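Local coordinates for biogenic amine-binding protein (Rhodnius prolixus, PDB 4GE1) that binds biogenic amines such as serotonin and norepinephrine in the barrel of a salivary lipocalin, probably sequestering them while the insect feeds on blood, at residues Ser23-His28 with Cys43-His48; Ser75-Ser80 with Gly87-Lys92; Thr107-Tyr112 with Cys126-Pro131; Lys119-His124 with Ala137-Thr142. One frame throughout, in Å; residues are numbered along the deposited sequence.

Overall arrangement
All four contacts are antiparallel strand pairings within one curled lipocalin sheet, and each includes residues lining the tryptamine pocket. Interactions 1 and 4 lie nearest the middle of the chain, with centres 8 Å apart, and are joined directly because strands 23-31 and 130-140 are neighbours; one carries an aromatic cluster, the other an amide that accepts a hydrogen bond from the indole nitrogen. Interactions 2 and 3 sit farther out, where only short runs of pairing remain: the first, a buried contact, rests on one hydrogen-bonded pair with alanines and the Tyr89 ring beside it, whereas an exposed proline turn ends the second, which is only partly buried. Interactions 3 and 4 share strand 120-127.

Interaction 1. Residues Ser23-His28 with Cys43-His48; sequences SWYITH and CTKFLH
Part of the lipocalin barrel wall, the antiparallel strands 23-28 and 43-48 carry Trp24 and Phe46 on one face, where they form an aromatic cluster with His48. Trp24 and Phe46 form a hydrogen-bonded pair, with Trp24 N to Phe46 O at 3.0 Å and Phe46 N to Trp24 O at 2.9 Å. Trp24 CB sits over one face of the Phe46 ring, 3.8 Å from its centroid, in a CH-pi contact; Phe46 CG lies between its own backbone N and carbonyl carbon (chi1 62°), which turns the ring beneath that methylene. His48 NE2 comes up to the edge of the indole, and its ND1 is held by Glu58. Next along, Ile26 CD1 packs alongside Thr44 CG2 at 3.6 Å, and Ile26 also touches the bound tryptamine. On the other face the extended Lys45 chain runs beside the Tyr25 ring until NZ donates to Tyr25 OH at 2.9 Å. Asp181 also forms a salt bridge with NZ, so the lysine amine is shared between a carboxylate and a hydroxyl, and the carboxylate probably favours its charged form.

Interaction 2. Residues Ser75-Ser80 with Gly87-Lys92; sequences SFAKVS and GKYTAK
Ala77 CB packs against both Tyr89 CD1, at 4.1 Å, and Ala91 CB where strands 75-78 and 88-92 of a beta hairpin in the lipocalin barrel diverge. The two short strands run at 131° to each other, and within these segments the regular pairing is that of Phe76 with Lys92. There both amides and both carbonyls are satisfied reciprocally: Phe76 N donates to Lys92 O at 2.9 Å in a nearly straight bond (171° at the hydrogen), and Lys92 N returns one to Phe76 O at 3.1 Å. Lys92 O takes a further CA-H...O contact from Ser75 CA. Polar side-chain ends look elsewhere: Ser75 OG bonds to Asn93 ND2, and Tyr89 OH to Glu58 OE2, while the Lys92 ammonium makes a long, weak ion pair with Glu105. Strand 88-92 then uses its other edge, where Tyr89 and Ala91 share backbone bonds with strand 102-115. Tyr89 also lines the tryptamine pocket, its ring stacked on Phe82. Beside the paired backbones, Phe76 CD1 brings the edge of its ring to 3.7 Å from Lys92 O.

Interaction 3. Residues Thr107-Tyr112 with Cys126-Pro131; sequences TLQVSY and CDPAAP. With TSS (2-(1H-indol-3-yl)ethanamine), chain E.
A hairpin of the barrel wall, built from strands 102-115 and 120-127, closes its pairing at Gln109 and Cys126. Gln109 N donates to Cys126 O at 2.9 Å, whereas the return bond from Cys126 N to Gln109 O is longer, 3.2 Å. Beyond this pair a type I turn from Asp127 to Ala130 leads the chain round toward strand 130-140. Within it Asp127 OD1 accepts from Ala129 N at 2.8 Å, an Asx turn in which the donor stands above the carboxylate plane. The extended Gln109 side chain crosses the proline ring of the turn, its CG lying 3.8 Å from Pro128 CG. In the lipocalin fold such strands line an internal pocket, and here Val110 CG2 meets tryptamine CZ3 at 3.7 Å while Tyr112 OH approaches CZ2 on the same six-membered ring. Leu108 branches two ways: CD1 reaches toward tryptamine CE3, and CD2 packs 3.9 Å from Asp127 CB. Cys126 is tied by a disulfide to Cys5.

Interaction 4. Residues Lys119-His124 with Ala137-Thr142; sequences KYSVVH and AVQSRT. With TSS (2-(1H-indol-3-yl)ethanamine), chain E.
Gln139 and Ser121 meet as a hydrogen-bonded pair beside tryptamine, and the glutamine amide joins protein to ligand. Its OE1 accepts the indole NE1 proton at 3.2 Å, while its NE2 donates to Ser121 OG at 2.9 Å, with the serine oxygen only 5° out of the amide plane. NE2 is also bonded to Tyr112 OH; partners on both ends of the amide fix its rotation and which end faces the indole. The extended Gln139 chain, CG anti to the carbonyl carbon (chi1 -51°), brings the amide across Val123, whose CG1 touches OE1 and also packs on Ala137 CB at 3.7 Å. Behind this shell the backbones fix the register. Ser121 and Gln139 exchange two bonds, the one from Gln139 N to Ser121 O measuring 2.9 Å, and Val123 and Ala137 exchange two more. Val122 and Val138 point to the opposite face, against helix 150-159. Past the last pair Arg141 N bonds to Lys119 O at 2.8 Å, and the Arg141 guanidinium bonds to Ser23 O and makes a cation-pi contact with Trp24. Apolar side chains against a helix outside and a ligand-binding amide inside are in keeping with the lipocalin barrel.

Interaction 1. Residues Ser23-His28 with Cys43-His48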
loop_
_atom_site.group_PDB
_atom_site.type_symbol
_atom_site.label_atom_id
_atom_site.label_comp_id
_atom_site.label_asym_id
_atom_site.label_seq_id
_atom_site.Cartn_x
_atom_site.Cartn_y
_atom_site.Cartn_z
ATOM N N SER A 23 10.352 -4.766 0.105
ATOM C CA SER A 23 9.452 -3.883 0.842
ATOM C C SER A 23 9.280 -2.508 0.188
ATOM O O SER A 23 10.030 -2.137 -0.724
ATOM C CB SER A 23 9.961 -3.704 2.273
ATOM O OG SER A 23 11.246 -3.112 2.260
ATOM N N TRP A 24 8.295 -1.759 0.688
ATOM C CA TRP A 24 7.955 -0.429 0.187
ATOM C C TRP A 24 7.715 0.552 1.331
ATOM O O TRP A 24 7.186 0.181 2.370
ATOM C CB TRP A 24 6.665 -0.489 -0.638
ATOM C CG TRP A 24 6.780 -1.205 -1.974
ATOM C CD1 TRP A 24 6.427 -2.497 -2.250
ATOM C CD2 TRP A 24 7.246 -0.649 -3.211
ATOM N NE1 TRP A 24 6.652 -2.779 -3.578
ATOM C CE2 TRP A 24 7.155 -1.660 -4.186
ATOM C CE3 TRP A 24 7.733 0.608 -3.585
ATOM C CZ2 TRP A 24 7.538 -1.456 -5.507
ATOM C CZ3 TRP A 24 8.107 0.808 -4.889
ATOM C CH2 TRP A 24 8.013 -0.219 -5.838
ATOM N N TYR A 25 8.093 1.810 1.125
ATOM C CA TYR A 25 7.749 2.873 2.053
ATOM C C TYR A 25 6.708 3.775 1.399
ATOM O O TYR A 25 6.837 4.135 0.228
ATOM C CB TYR A 25 8.980 3.705 2.409
ATOM C CG TYR A 25 10.043 2.943 3.165
ATOM C CD1 TYR A 25 11.073 2.295 2.492
ATOM C CD2 TYR A 25 10.018 2.872 4.550
ATOM C CE1 TYR A 25 12.049 1.591 3.180
ATOM C CE2 TYR A 25 10.992 2.171 5.247
ATOM C CZ TYR A 25 12.003 1.530 4.554
ATOM O OH TYR A 25 12.976 0.839 5.240
ATOM N N ILE A 26 5.674 4.128 2.154
ATOM C CA ILE A 26 4.666 5.065 1.671
ATOM C C ILE A 26 5.108 6.483 2.005
ATOM O O ILE A 26 5.108 6.889 3.167
ATOM C CB ILE A 26 3.283 4.763 2.257
ATOM C CG1 ILE A 26 2.935 3.291 1.997
ATOM C CG2 ILE A 26 2.232 5.677 1.634
ATOM C CD1 ILE A 26 1.483 2.955 2.188
ATOM N N THR A 27 5.511 7.222 0.979
ATOM C CA THR A 27 6.131 8.524 1.183
ATOM C C THR A 27 5.140 9.690 1.134
ATOM O O THR A 27 5.294 10.671 1.857
ATOM C CB THR A 27 7.252 8.759 0.156
ATOM O OG1 THR A 27 6.735 8.573 -1.169
ATOM C CG2 THR A 27 8.391 7.779 0.396
ATOM N N HIS A 28 4.137 9.580 0.271
ATOM C CA HIS A 28 3.155 10.643 0.070
ATOM C C HIS A 28 1.805 9.997 -0.167
ATOM O O HIS A 28 1.728 8.907 -0.739
ATOM C CB HIS A 28 3.490 11.471 -1.171
ATOM C CG HIS A 28 4.843 12.111 -1.139
ATOM N ND1 HIS A 28 6.009 11.393 -1.273
ATOM C CD2 HIS A 28 5.209 13.407 -1.009
ATOM C CE1 HIS A 28 7.040 12.218 -1.219
ATOM N NE2 HIS A 28 6.582 13.445 -1.057
ATOM N N CYS A 43 3.545 6.813 9.227
ATOM C CA CYS A 43 4.708 6.281 8.529
ATOM C C CYS A 43 4.412 4.815 8.261
ATOM O O CYS A 43 4.304 4.009 9.199
ATOM C CB CYS A 43 5.950 6.371 9.417
ATOM S SG CYS A 43 6.304 8.028 10.038
ATOM N N THR A 44 4.253 4.464 6.994
ATOM C CA THR A 44 3.927 3.088 6.659
ATOM C C THR A 44 5.045 2.414 5.870
ATOM O O THR A 44 5.584 2.970 4.914
ATOM C CB THR A 44 2.593 2.966 5.899
ATOM O OG1 THR A 44 1.500 3.294 6.776
ATOM C CG2 THR A 44 2.415 1.531 5.392
ATOM N N LYS A 45 5.412 1.219 6.308
ATOM C CA LYS A 45 6.317 0.371 5.548
ATOM C C LYS A 45 5.597 -0.950 5.383
ATOM O O LYS A 45 4.896 -1.404 6.297
ATOM C CB LYS A 45 7.636 0.172 6.301
ATOM C CG LYS A 45 8.576 -0.844 5.667
ATOM C CD LYS A 45 9.909 -0.902 6.409
ATOM C CE LYS A 45 10.902 -1.819 5.697
ATOM N NZ LYS A 45 12.267 -1.771 6.320
ATOM N N PHE A 46 5.727 -1.564 4.215
ATOM C CA PHE A 46 5.162 -2.895 4.067
ATOM C C PHE A 46 6.093 -3.898 3.410
ATOM O O PHE A 46 7.007 -3.539 2.663
ATOM C CB PHE A 46 3.732 -2.900 3.482
ATOM C CG PHE A 46 3.598 -2.333 2.086
ATOM C CD1 PHE A 46 3.415 -3.178 0.997
ATOM C CD2 PHE A 46 3.569 -0.962 1.871
ATOM C CE1 PHE A 46 3.240 -2.666 -0.296
ATOM C CE2 PHE A 46 3.385 -0.439 0.581
ATOM C CZ PHE A 46 3.234 -1.298 -0.503
ATOM N N LEU A 47 5.870 -5.160 3.750
ATOM C CA LEU A 47 6.707 -6.254 3.288
ATOM C C LEU A 47 5.828 -7.233 2.533
ATOM O O LEU A 47 4.765 -7.615 3.013
ATOM C CB LEU A 47 7.338 -6.950 4.501
ATOM C CG LEU A 47 8.556 -7.843 4.300
ATOM C CD1 LEU A 47 9.734 -6.997 3.861
ATOM C CD2 LEU A 47 8.883 -8.589 5.589
ATOM N N HIS A 48 6.253 -7.667 1.357
ATOM C CA HIS A 48 5.398 -8.608 0.648
ATOM C C HIS A 48 6.102 -9.691 -0.165
ATOM O O HIS A 48 7.291 -9.602 -0.464
ATOM C CB HIS A 48 4.299 -7.883 -0.162
ATOM C CG HIS A 48 4.815 -6.929 -1.194
ATOM N ND1 HIS A 48 4.003 -6.020 -1.839
ATOM C CD2 HIS A 48 6.060 -6.753 -1.701
ATOM C CE1 HIS A 48 4.724 -5.320 -2.697
ATOM N NE2 HIS A 48 5.973 -5.744 -2.632
HETATM O O HOH W 1 3.259 6.619 5.122
#

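Interaction 2. Residues Ser75-Ser80 with Gly87-Lys92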
loop_
_atom_site.group_PDB
_atom_site.type_symbol
_atom_site.label_atom_id
_atom_site.label_comp_id
_atom_site.label_asym_id
_atom_site.label_seq_id
_atom_site.Cartn_x
_atom_site.Cartn_y
_atom_site.Cartn_z
ATOM N N SER A 75 -2.705 -7.869 3.537
ATOM C CA SER A 75 -3.461 -8.183 2.334
ATOM C C SER A 75 -3.144 -9.585 1.850
ATOM O O SER A 75 -1.970 -9.963 1.732
ATOM C CB SER A 75 -3.164 -7.186 1.220
ATOM O OG SER A 75 -3.632 -5.904 1.561
ATOM N N PHE A 76 -4.195 -10.348 1.566
ATOM C CA PHE A 76 -4.050 -11.680 0.996
ATOM C C PHE A 76 -4.693 -11.685 -0.383
ATOM O O PHE A 76 -5.841 -11.253 -0.541
ATOM C CB PHE A 76 -4.760 -12.726 1.853
ATOM C CG PHE A 76 -4.335 -12.734 3.290
ATOM C CD1 PHE A 76 -4.905 -11.857 4.200
ATOM C CD2 PHE A 76 -3.390 -13.644 3.741
ATOM C CE1 PHE A 76 -4.528 -11.874 5.536
ATOM C CE2 PHE A 76 -3.001 -13.669 5.072
ATOM C CZ PHE A 76 -3.571 -12.781 5.975
ATOM N N ALA A 77 -3.959 -12.170 -1.377
ATOM C CA ALA A 77 -4.513 -12.326 -2.716
ATOM C C ALA A 77 -3.912 -13.547 -3.381
ATOM O O ALA A 77 -3.022 -14.202 -2.825
ATOM C CB ALA A 77 -4.251 -11.092 -3.554
ATOM N N LYS A 78 -4.421 -13.848 -4.568
ATOM C CA LYS A 78 -3.893 -14.920 -5.387
ATOM C C LYS A 78 -3.702 -14.382 -6.790
ATOM O O LYS A 78 -4.340 -13.405 -7.178
ATOM C CB LYS A 78 -4.838 -16.122 -5.392
ATOM C CG LYS A 78 -5.119 -16.681 -4.005
ATOM C CD LYS A 78 -6.027 -17.901 -4.049
ATOM C CE LYS A 78 -5.234 -19.183 -4.197
ATOM N NZ LYS A 78 -6.109 -20.377 -4.031
ATOM N N VAL A 79 -2.817 -15.025 -7.540
ATOM C CA VAL A 79 -2.501 -14.610 -8.897
ATOM C C VAL A 79 -3.752 -14.536 -9.771
ATOM O O VAL A 79 -3.814 -13.737 -10.705
ATOM C CB VAL A 79 -1.454 -15.564 -9.538
ATOM C CG1 VAL A 79 -1.331 -15.323 -11.039
ATOM C CG2 VAL A 79 -0.116 -15.391 -8.862
ATOM N N SER A 80 -4.750 -15.358 -9.461
ATOM C CA SER A 80 -5.962 -15.404 -10.276
ATOM C C SER A 80 -6.933 -14.287 -9.899
ATOM O O SER A 80 -8.040 -14.220 -10.427
ATOM C CB SER A 80 -6.645 -16.771 -10.174
ATOM O OG SER A 80 -6.999 -17.061 -8.835
ATOM N N GLY A 87 -1.677 -4.208 -13.746
ATOM C CA GLY A 87 -1.375 -4.042 -12.338
ATOM C C GLY A 87 -2.630 -3.723 -11.554
ATOM O O GLY A 87 -2.749 -2.650 -10.956
ATOM N N LYS A 88 -3.566 -4.662 -11.549
ATOM C CA LYS A 88 -4.861 -4.445 -10.915
ATOM C C LYS A 88 -5.394 -5.735 -10.318
ATOM O O LYS A 88 -5.433 -6.772 -10.983
ATOM C CB LYS A 88 -5.855 -3.900 -11.936
ATOM C CG LYS A 88 -7.273 -3.751 -11.414
ATOM C CD LYS A 88 -8.143 -3.042 -12.446
ATOM C CE LYS A 88 -9.558 -2.830 -11.929
ATOM N NZ LYS A 88 -9.604 -1.939 -10.726
ATOM N N TYR A 89 -5.807 -5.671 -9.060
ATOM C CA TYR A 89 -6.276 -6.866 -8.378
ATOM C C TYR A 89 -7.157 -6.529 -7.193
ATOM O O TYR A 89 -7.220 -5.384 -6.749
ATOM C CB TYR A 89 -5.096 -7.756 -7.939
ATOM C CG TYR A 89 -4.150 -7.139 -6.921
ATOM C CD1 TYR A 89 -4.164 -7.549 -5.590
ATOM C CD2 TYR A 89 -3.231 -6.165 -7.292
ATOM C CE1 TYR A 89 -3.298 -6.989 -4.648
ATOM C CE2 TYR A 89 -2.360 -5.598 -6.354
ATOM C CZ TYR A 89 -2.399 -6.020 -5.040
ATOM O OH TYR A 89 -1.541 -5.465 -4.117
ATOM N N THR A 90 -7.851 -7.544 -6.700
ATOM C CA THR A 90 -8.614 -7.426 -5.476
ATOM C C THR A 90 -7.945 -8.250 -4.377
ATOM O O THR A 90 -7.409 -9.336 -4.621
ATOM C CB THR A 90 -10.053 -7.912 -5.677
ATOM O OG1 THR A 90 -10.558 -7.402 -6.917
ATOM C CG2 THR A 90 -10.936 -7.426 -4.538
ATOM N N ALA A 91 -7.973 -7.726 -3.166
ATOM C CA ALA A 91 -7.375 -8.413 -2.038
ATOM C C ALA A 91 -8.336 -8.386 -0.865
ATOM O O ALA A 91 -9.182 -7.495 -0.758
ATOM C CB ALA A 91 -6.048 -7.767 -1.667
ATOM N N LYS A 92 -8.242 -9.398 -0.018
ATOM C CA LYS A 92 -8.874 -9.357 1.286
ATOM C C LYS A 92 -7.840 -8.731 2.222
ATOM O O LYS A 92 -6.702 -9.209 2.326
ATOM C CB LYS A 92 -9.245 -10.769 1.748
ATOM C CG LYS A 92 -9.873 -10.842 3.139
ATOM C CD LYS A 92 -11.018 -9.847 3.274
ATOM C CE LYS A 92 -12.141 -10.396 4.136
ATOM N NZ LYS A 92 -12.812 -11.544 3.471
#

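Interaction 3. Residues Thr107-Tyr112 with Cys126-Pro131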
loop_
_atom_site.group_PDB
_atom_site.type_symbol
_atom_site.label_atom_id
_atom_site.label_comp_id
_atom_site.label_asym_id
_atom_site.label_seq_id
_atom_site.Cartn_x
_atom_site.Cartn_y
_atom_site.Cartn_z
ATOM N N THR A 107 -12.578 -5.775 1.814
ATOM C CA THR A 107 -12.114 -6.013 0.459
ATOM C C THR A 107 -11.519 -4.722 -0.094
ATOM O O THR A 107 -12.116 -3.652 0.037
ATOM C CB THR A 107 -13.280 -6.432 -0.439
ATOM O OG1 THR A 107 -13.996 -7.501 0.190
ATOM C CG2 THR A 107 -12.782 -6.881 -1.800
ATOM N N LEU A 108 -10.345 -4.823 -0.707
ATOM C CA LEU A 108 -9.693 -3.663 -1.304
ATOM C C LEU A 108 -9.430 -3.885 -2.784
ATOM O O LEU A 108 -8.831 -4.893 -3.176
ATOM C CB LEU A 108 -8.371 -3.355 -0.594
ATOM C CG LEU A 108 -8.460 -2.917 0.867
ATOM C CD1 LEU A 108 -7.085 -2.695 1.478
ATOM C CD2 LEU A 108 -9.271 -1.660 0.954
ATOM N N GLN A 109 -9.882 -2.945 -3.607
ATOM C CA GLN A 109 -9.544 -2.963 -5.025
ATOM C C GLN A 109 -8.268 -2.152 -5.233
ATOM O O GLN A 109 -8.227 -0.954 -4.933
ATOM C CB GLN A 109 -10.696 -2.386 -5.851
ATOM C CG GLN A 109 -12.047 -3.010 -5.515
ATOM C CD GLN A 109 -13.191 -2.453 -6.357
ATOM O OE1 GLN A 109 -13.014 -1.507 -7.130
ATOM N NE2 GLN A 109 -14.370 -3.048 -6.217
ATOM N N VAL A 110 -7.226 -2.808 -5.734
ATOM C CA VAL A 110 -5.931 -2.163 -5.888
ATOM C C VAL A 110 -5.628 -1.877 -7.353
ATOM O O VAL A 110 -5.778 -2.752 -8.213
ATOM C CB VAL A 110 -4.793 -3.037 -5.299
ATOM C CG1 VAL A 110 -3.479 -2.271 -5.291
ATOM C CG2 VAL A 110 -5.144 -3.521 -3.886
ATOM N N SER A 111 -5.194 -0.657 -7.646
ATOM C CA SER A 111 -4.857 -0.304 -9.025
ATOM C C SER A 111 -3.521 0.410 -9.105
ATOM O O SER A 111 -3.406 1.566 -8.696
ATOM C CB SER A 111 -5.943 0.596 -9.636
ATOM O OG SER A 111 -7.239 0.150 -9.287
ATOM N N TYR A 112 -2.511 -0.269 -9.632
ATOM C CA TYR A 112 -1.217 0.369 -9.832
ATOM C C TYR A 112 -1.203 1.221 -11.098
ATOM O O TYR A 112 -1.305 0.721 -12.221
ATOM C CB TYR A 112 -0.054 -0.634 -9.768
ATOM C CG TYR A 112 0.350 -0.915 -8.338
ATOM C CD1 TYR A 112 -0.153 -2.014 -7.659
ATOM C CD2 TYR A 112 1.187 -0.043 -7.648
ATOM C CE1 TYR A 112 0.194 -2.262 -6.336
ATOM C CE2 TYR A 112 1.539 -0.280 -6.321
ATOM C CZ TYR A 112 1.040 -1.394 -5.672
ATOM O OH TYR A 112 1.367 -1.639 -4.356
ATOM N N CYS A 126 -8.980 1.285 -2.807
ATOM C CA CYS A 126 -10.333 1.668 -2.423
ATOM C C CYS A 126 -11.189 0.498 -1.960
ATOM O O CYS A 126 -11.067 -0.612 -2.465
ATOM C CB CYS A 126 -11.021 2.394 -3.576
ATOM S SG CYS A 126 -12.564 3.150 -3.089
ATOM N N ASP A 127 -12.060 0.763 -0.994
ATOM C CA ASP A 127 -12.934 -0.258 -0.437
ATOM C C ASP A 127 -14.346 -0.034 -0.942
ATOM O O ASP A 127 -14.943 0.999 -0.668
ATOM C CB ASP A 127 -12.900 -0.191 1.091
ATOM C CG ASP A 127 -13.744 -1.269 1.748
ATOM O OD1 ASP A 127 -14.592 -1.886 1.062
ATOM O OD2 ASP A 127 -13.566 -1.489 2.964
ATOM N N PRO A 128 -14.886 -1.006 -1.688
ATOM C CA PRO A 128 -16.221 -0.923 -2.293
ATOM C C PRO A 128 -17.311 -0.737 -1.243
ATOM O O PRO A 128 -18.384 -0.220 -1.552
ATOM C CB PRO A 128 -16.382 -2.284 -2.971
ATOM C CG PRO A 128 -14.993 -2.775 -3.181
ATOM C CD PRO A 128 -14.203 -2.264 -2.029
ATOM N N ALA A 129 -17.034 -1.162 -0.016
ATOM C CA ALA A 129 -17.990 -1.020 1.075
ATOM C C ALA A 129 -17.774 0.292 1.823
ATOM O O ALA A 129 -18.574 0.668 2.677
ATOM C CB ALA A 129 -17.883 -2.201 2.029
ATOM N N ALA A 130 -16.686 0.981 1.504
ATOM C CA ALA A 130 -16.379 2.260 2.137
ATOM C C ALA A 130 -15.653 3.180 1.161
ATOM O O ALA A 130 -14.511 3.573 1.397
ATOM C CB ALA A 130 -15.546 2.047 3.388
ATOM N N PRO A 131 -16.326 3.528 0.056
ATOM C CA PRO A 131 -15.741 4.309 -1.041
ATOM C C PRO A 131 -15.227 5.670 -0.583
ATOM O O PRO A 131 -14.329 6.223 -1.224
ATOM C CB PRO A 131 -16.917 4.489 -2.003
ATOM C CG PRO A 131 -18.142 4.333 -1.141
ATOM C CD PRO A 131 -17.763 3.279 -0.151
HETATM N N1 TSS E . -2.501 -1.180 4.006
HETATM C CA TSS E . -3.764 -0.704 3.497
HETATM C CB TSS E . -3.716 0.350 2.435
HETATM C CG TSS E . -2.628 0.262 1.413
HETATM C CD1 TSS E . -1.542 1.117 1.287
HETATM N NE1 TSS E . -0.789 0.725 0.238
HETATM C CE2 TSS E . -1.353 -0.396 -0.337
HETATM C CD2 TSS E . -2.492 -0.699 0.365
HETATM C CZ2 TSS E . -0.955 -1.197 -1.442
HETATM C CH2 TSS E . -1.729 -2.288 -1.825
HETATM C CZ3 TSS E . -2.889 -2.596 -1.111
HETATM C CE3 TSS E . -3.276 -1.811 -0.019
#

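Interaction 4. Residues Lys119-His124 with Ala137-Thr142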
loop_
_atom_site.group_PDB
_atom_site.type_symbol
_atom_site.label_atom_id
_atom_site.label_comp_id
_atom_site.label_asym_id
_atom_site.label_seq_id
_atom_site.Cartn_x
_atom_site.Cartn_y
_atom_site.Cartn_z
ATOM N N LYS A 119 12.257 1.208 -7.714
ATOM C CA LYS A 119 12.339 2.515 -7.065
ATOM C C LYS A 119 11.007 3.024 -6.525
ATOM O O LYS A 119 10.894 3.333 -5.333
ATOM C CB LYS A 119 12.942 3.556 -8.006
ATOM C CG LYS A 119 14.439 3.431 -8.183
ATOM C CD LYS A 119 14.976 4.536 -9.068
ATOM C CE LYS A 119 16.488 4.477 -9.144
ATOM N NZ LYS A 119 16.962 3.156 -9.643
ATOM N N TYR A 120 10.007 3.114 -7.401
ATOM C CA TYR A 120 8.745 3.758 -7.051
ATOM C C TYR A 120 7.531 3.025 -7.610
ATOM O O TYR A 120 7.622 2.305 -8.602
ATOM C CB TYR A 120 8.730 5.191 -7.582
ATOM C CG TYR A 120 8.422 5.272 -9.069
ATOM C CD1 TYR A 120 7.114 5.448 -9.527
ATOM C CD2 TYR A 120 9.434 5.158 -10.013
ATOM C CE1 TYR A 120 6.830 5.513 -10.891
ATOM C CE2 TYR A 120 9.162 5.223 -11.376
ATOM C CZ TYR A 120 7.859 5.400 -11.809
ATOM O OH TYR A 120 7.592 5.464 -13.158
ATOM N N SER A 121 6.392 3.232 -6.967
ATOM C CA SER A 121 5.112 2.820 -7.521
ATOM C C SER A 121 4.049 3.816 -7.086
ATOM O O SER A 121 4.164 4.437 -6.036
ATOM C CB SER A 121 4.741 1.411 -7.067
ATOM O OG SER A 121 4.621 1.334 -5.660
ATOM N N VAL A 122 3.019 3.973 -7.903
ATOM C CA VAL A 122 1.924 4.872 -7.575
ATOM C C VAL A 122 0.625 4.075 -7.604
ATOM O O VAL A 122 0.350 3.352 -8.560
ATOM C CB VAL A 122 1.880 6.050 -8.545
ATOM C CG1 VAL A 122 0.724 6.975 -8.208
ATOM C CG2 VAL A 122 3.215 6.793 -8.508
ATOM N N VAL A 123 -0.160 4.175 -6.540
ATOM C CA VAL A 123 -1.276 3.258 -6.379
ATOM C C VAL A 123 -2.568 3.972 -5.991
ATOM O O VAL A 123 -2.547 5.034 -5.372
ATOM C CB VAL A 123 -0.938 2.133 -5.351
ATOM C CG1 VAL A 123 -0.904 2.675 -3.906
ATOM C CG2 VAL A 123 -1.904 0.965 -5.480
ATOM N N HIS A 124 -3.691 3.389 -6.393
ATOM C CA HIS A 124 -4.995 3.794 -5.899
ATOM C C HIS A 124 -5.629 2.592 -5.209
ATOM O O HIS A 124 -5.756 1.518 -5.808
ATOM C CB HIS A 124 -5.881 4.286 -7.049
ATOM C CG HIS A 124 -7.315 4.486 -6.663
ATOM N ND1 HIS A 124 -8.280 3.528 -6.869
ATOM C CD2 HIS A 124 -7.941 5.537 -6.080
ATOM C CE1 HIS A 124 -9.446 3.979 -6.431
ATOM N NE2 HIS A 124 -9.266 5.192 -5.948
ATOM N N ALA A 137 -1.560 6.782 -3.254
ATOM C CA ALA A 137 -0.282 6.703 -2.548
ATOM C C ALA A 137 0.937 6.657 -3.463
ATOM O O ALA A 137 0.958 5.929 -4.457
ATOM C CB ALA A 137 -0.269 5.493 -1.596
ATOM N N VAL A 138 1.950 7.443 -3.106
ATOM C CA VAL A 138 3.280 7.302 -3.683
ATOM C C VAL A 138 4.140 6.408 -2.781
ATOM O O VAL A 138 4.178 6.580 -1.554
ATOM C CB VAL A 138 3.954 8.663 -3.909
ATOM C CG1 VAL A 138 5.405 8.477 -4.322
ATOM C CG2 VAL A 138 3.189 9.452 -4.970
ATOM N N GLN A 139 4.809 5.442 -3.397
ATOM C CA GLN A 139 5.556 4.423 -2.665
ATOM C C GLN A 139 6.984 4.300 -3.199
ATOM O O GLN A 139 7.229 4.430 -4.398
ATOM C CB GLN A 139 4.807 3.083 -2.718
ATOM C CG GLN A 139 3.336 3.219 -2.292
ATOM C CD GLN A 139 2.557 1.916 -2.357
ATOM O OE1 GLN A 139 1.684 1.663 -1.529
ATOM N NE2 GLN A 139 2.857 1.090 -3.348
ATOM N N SER A 140 7.930 4.081 -2.295
ATOM C CA SER A 140 9.338 4.059 -2.661
ATOM C C SER A 140 10.012 2.827 -2.063
ATOM O O SER A 140 9.552 2.280 -1.062
ATOM C CB SER A 140 10.023 5.333 -2.171
ATOM O OG SER A 140 11.420 5.320 -2.437
ATOM N N ARG A 141 11.089 2.381 -2.695
ATOM C CA ARG A 141 11.881 1.282 -2.159
ATOM C C ARG A 141 12.748 1.802 -1.018
ATOM O O ARG A 141 13.230 1.028 -0.192
ATOM C CB ARG A 141 12.747 0.652 -3.251
ATOM C CG ARG A 141 11.961 -0.135 -4.307
ATOM C CD ARG A 141 11.138 -1.271 -3.694
ATOM N NE ARG A 141 10.754 -2.271 -4.689
ATOM C CZ ARG A 141 10.032 -3.358 -4.427
ATOM N NH1 ARG A 141 9.599 -3.587 -3.198
ATOM N NH2 ARG A 141 9.746 -4.223 -5.399
ATOM N N THR A 142 12.947 3.120 -0.989
ATOM C CA THR A 142 13.656 3.778 0.102
ATOM C C THR A 142 12.714 4.731 0.842
ATOM O O THR A 142 11.570 4.938 0.423
ATOM C CB THR A 142 14.902 4.531 -0.386
ATOM O OG1 THR A 142 14.547 5.373 -1.486
ATOM C CG2 THR A 142 15.990 3.544 -0.842
HETATM N N1 TSS E . -2.501 -1.180 4.006
HETATM C CA TSS E . -3.764 -0.704 3.497
HETATM C CB TSS E . -3.716 0.350 2.435
HETATM C CG TSS E . -2.628 0.262 1.413
HETATM C CD1 TSS E . -1.542 1.117 1.287
HETATM N NE1 TSS E . -0.789 0.725 0.238
HETATM C CE2 TSS E . -1.353 -0.396 -0.337
HETATM C CD2 TSS E . -2.492 -0.699 0.365
HETATM C CZ2 TSS E . -0.955 -1.197 -1.442
HETATM C CH2 TSS E . -1.729 -2.288 -1.825
HETATM C CZ3 TSS E . -2.889 -2.596 -1.111
HETATM C CE3 TSS E . -3.276 -1.811 -0.019
#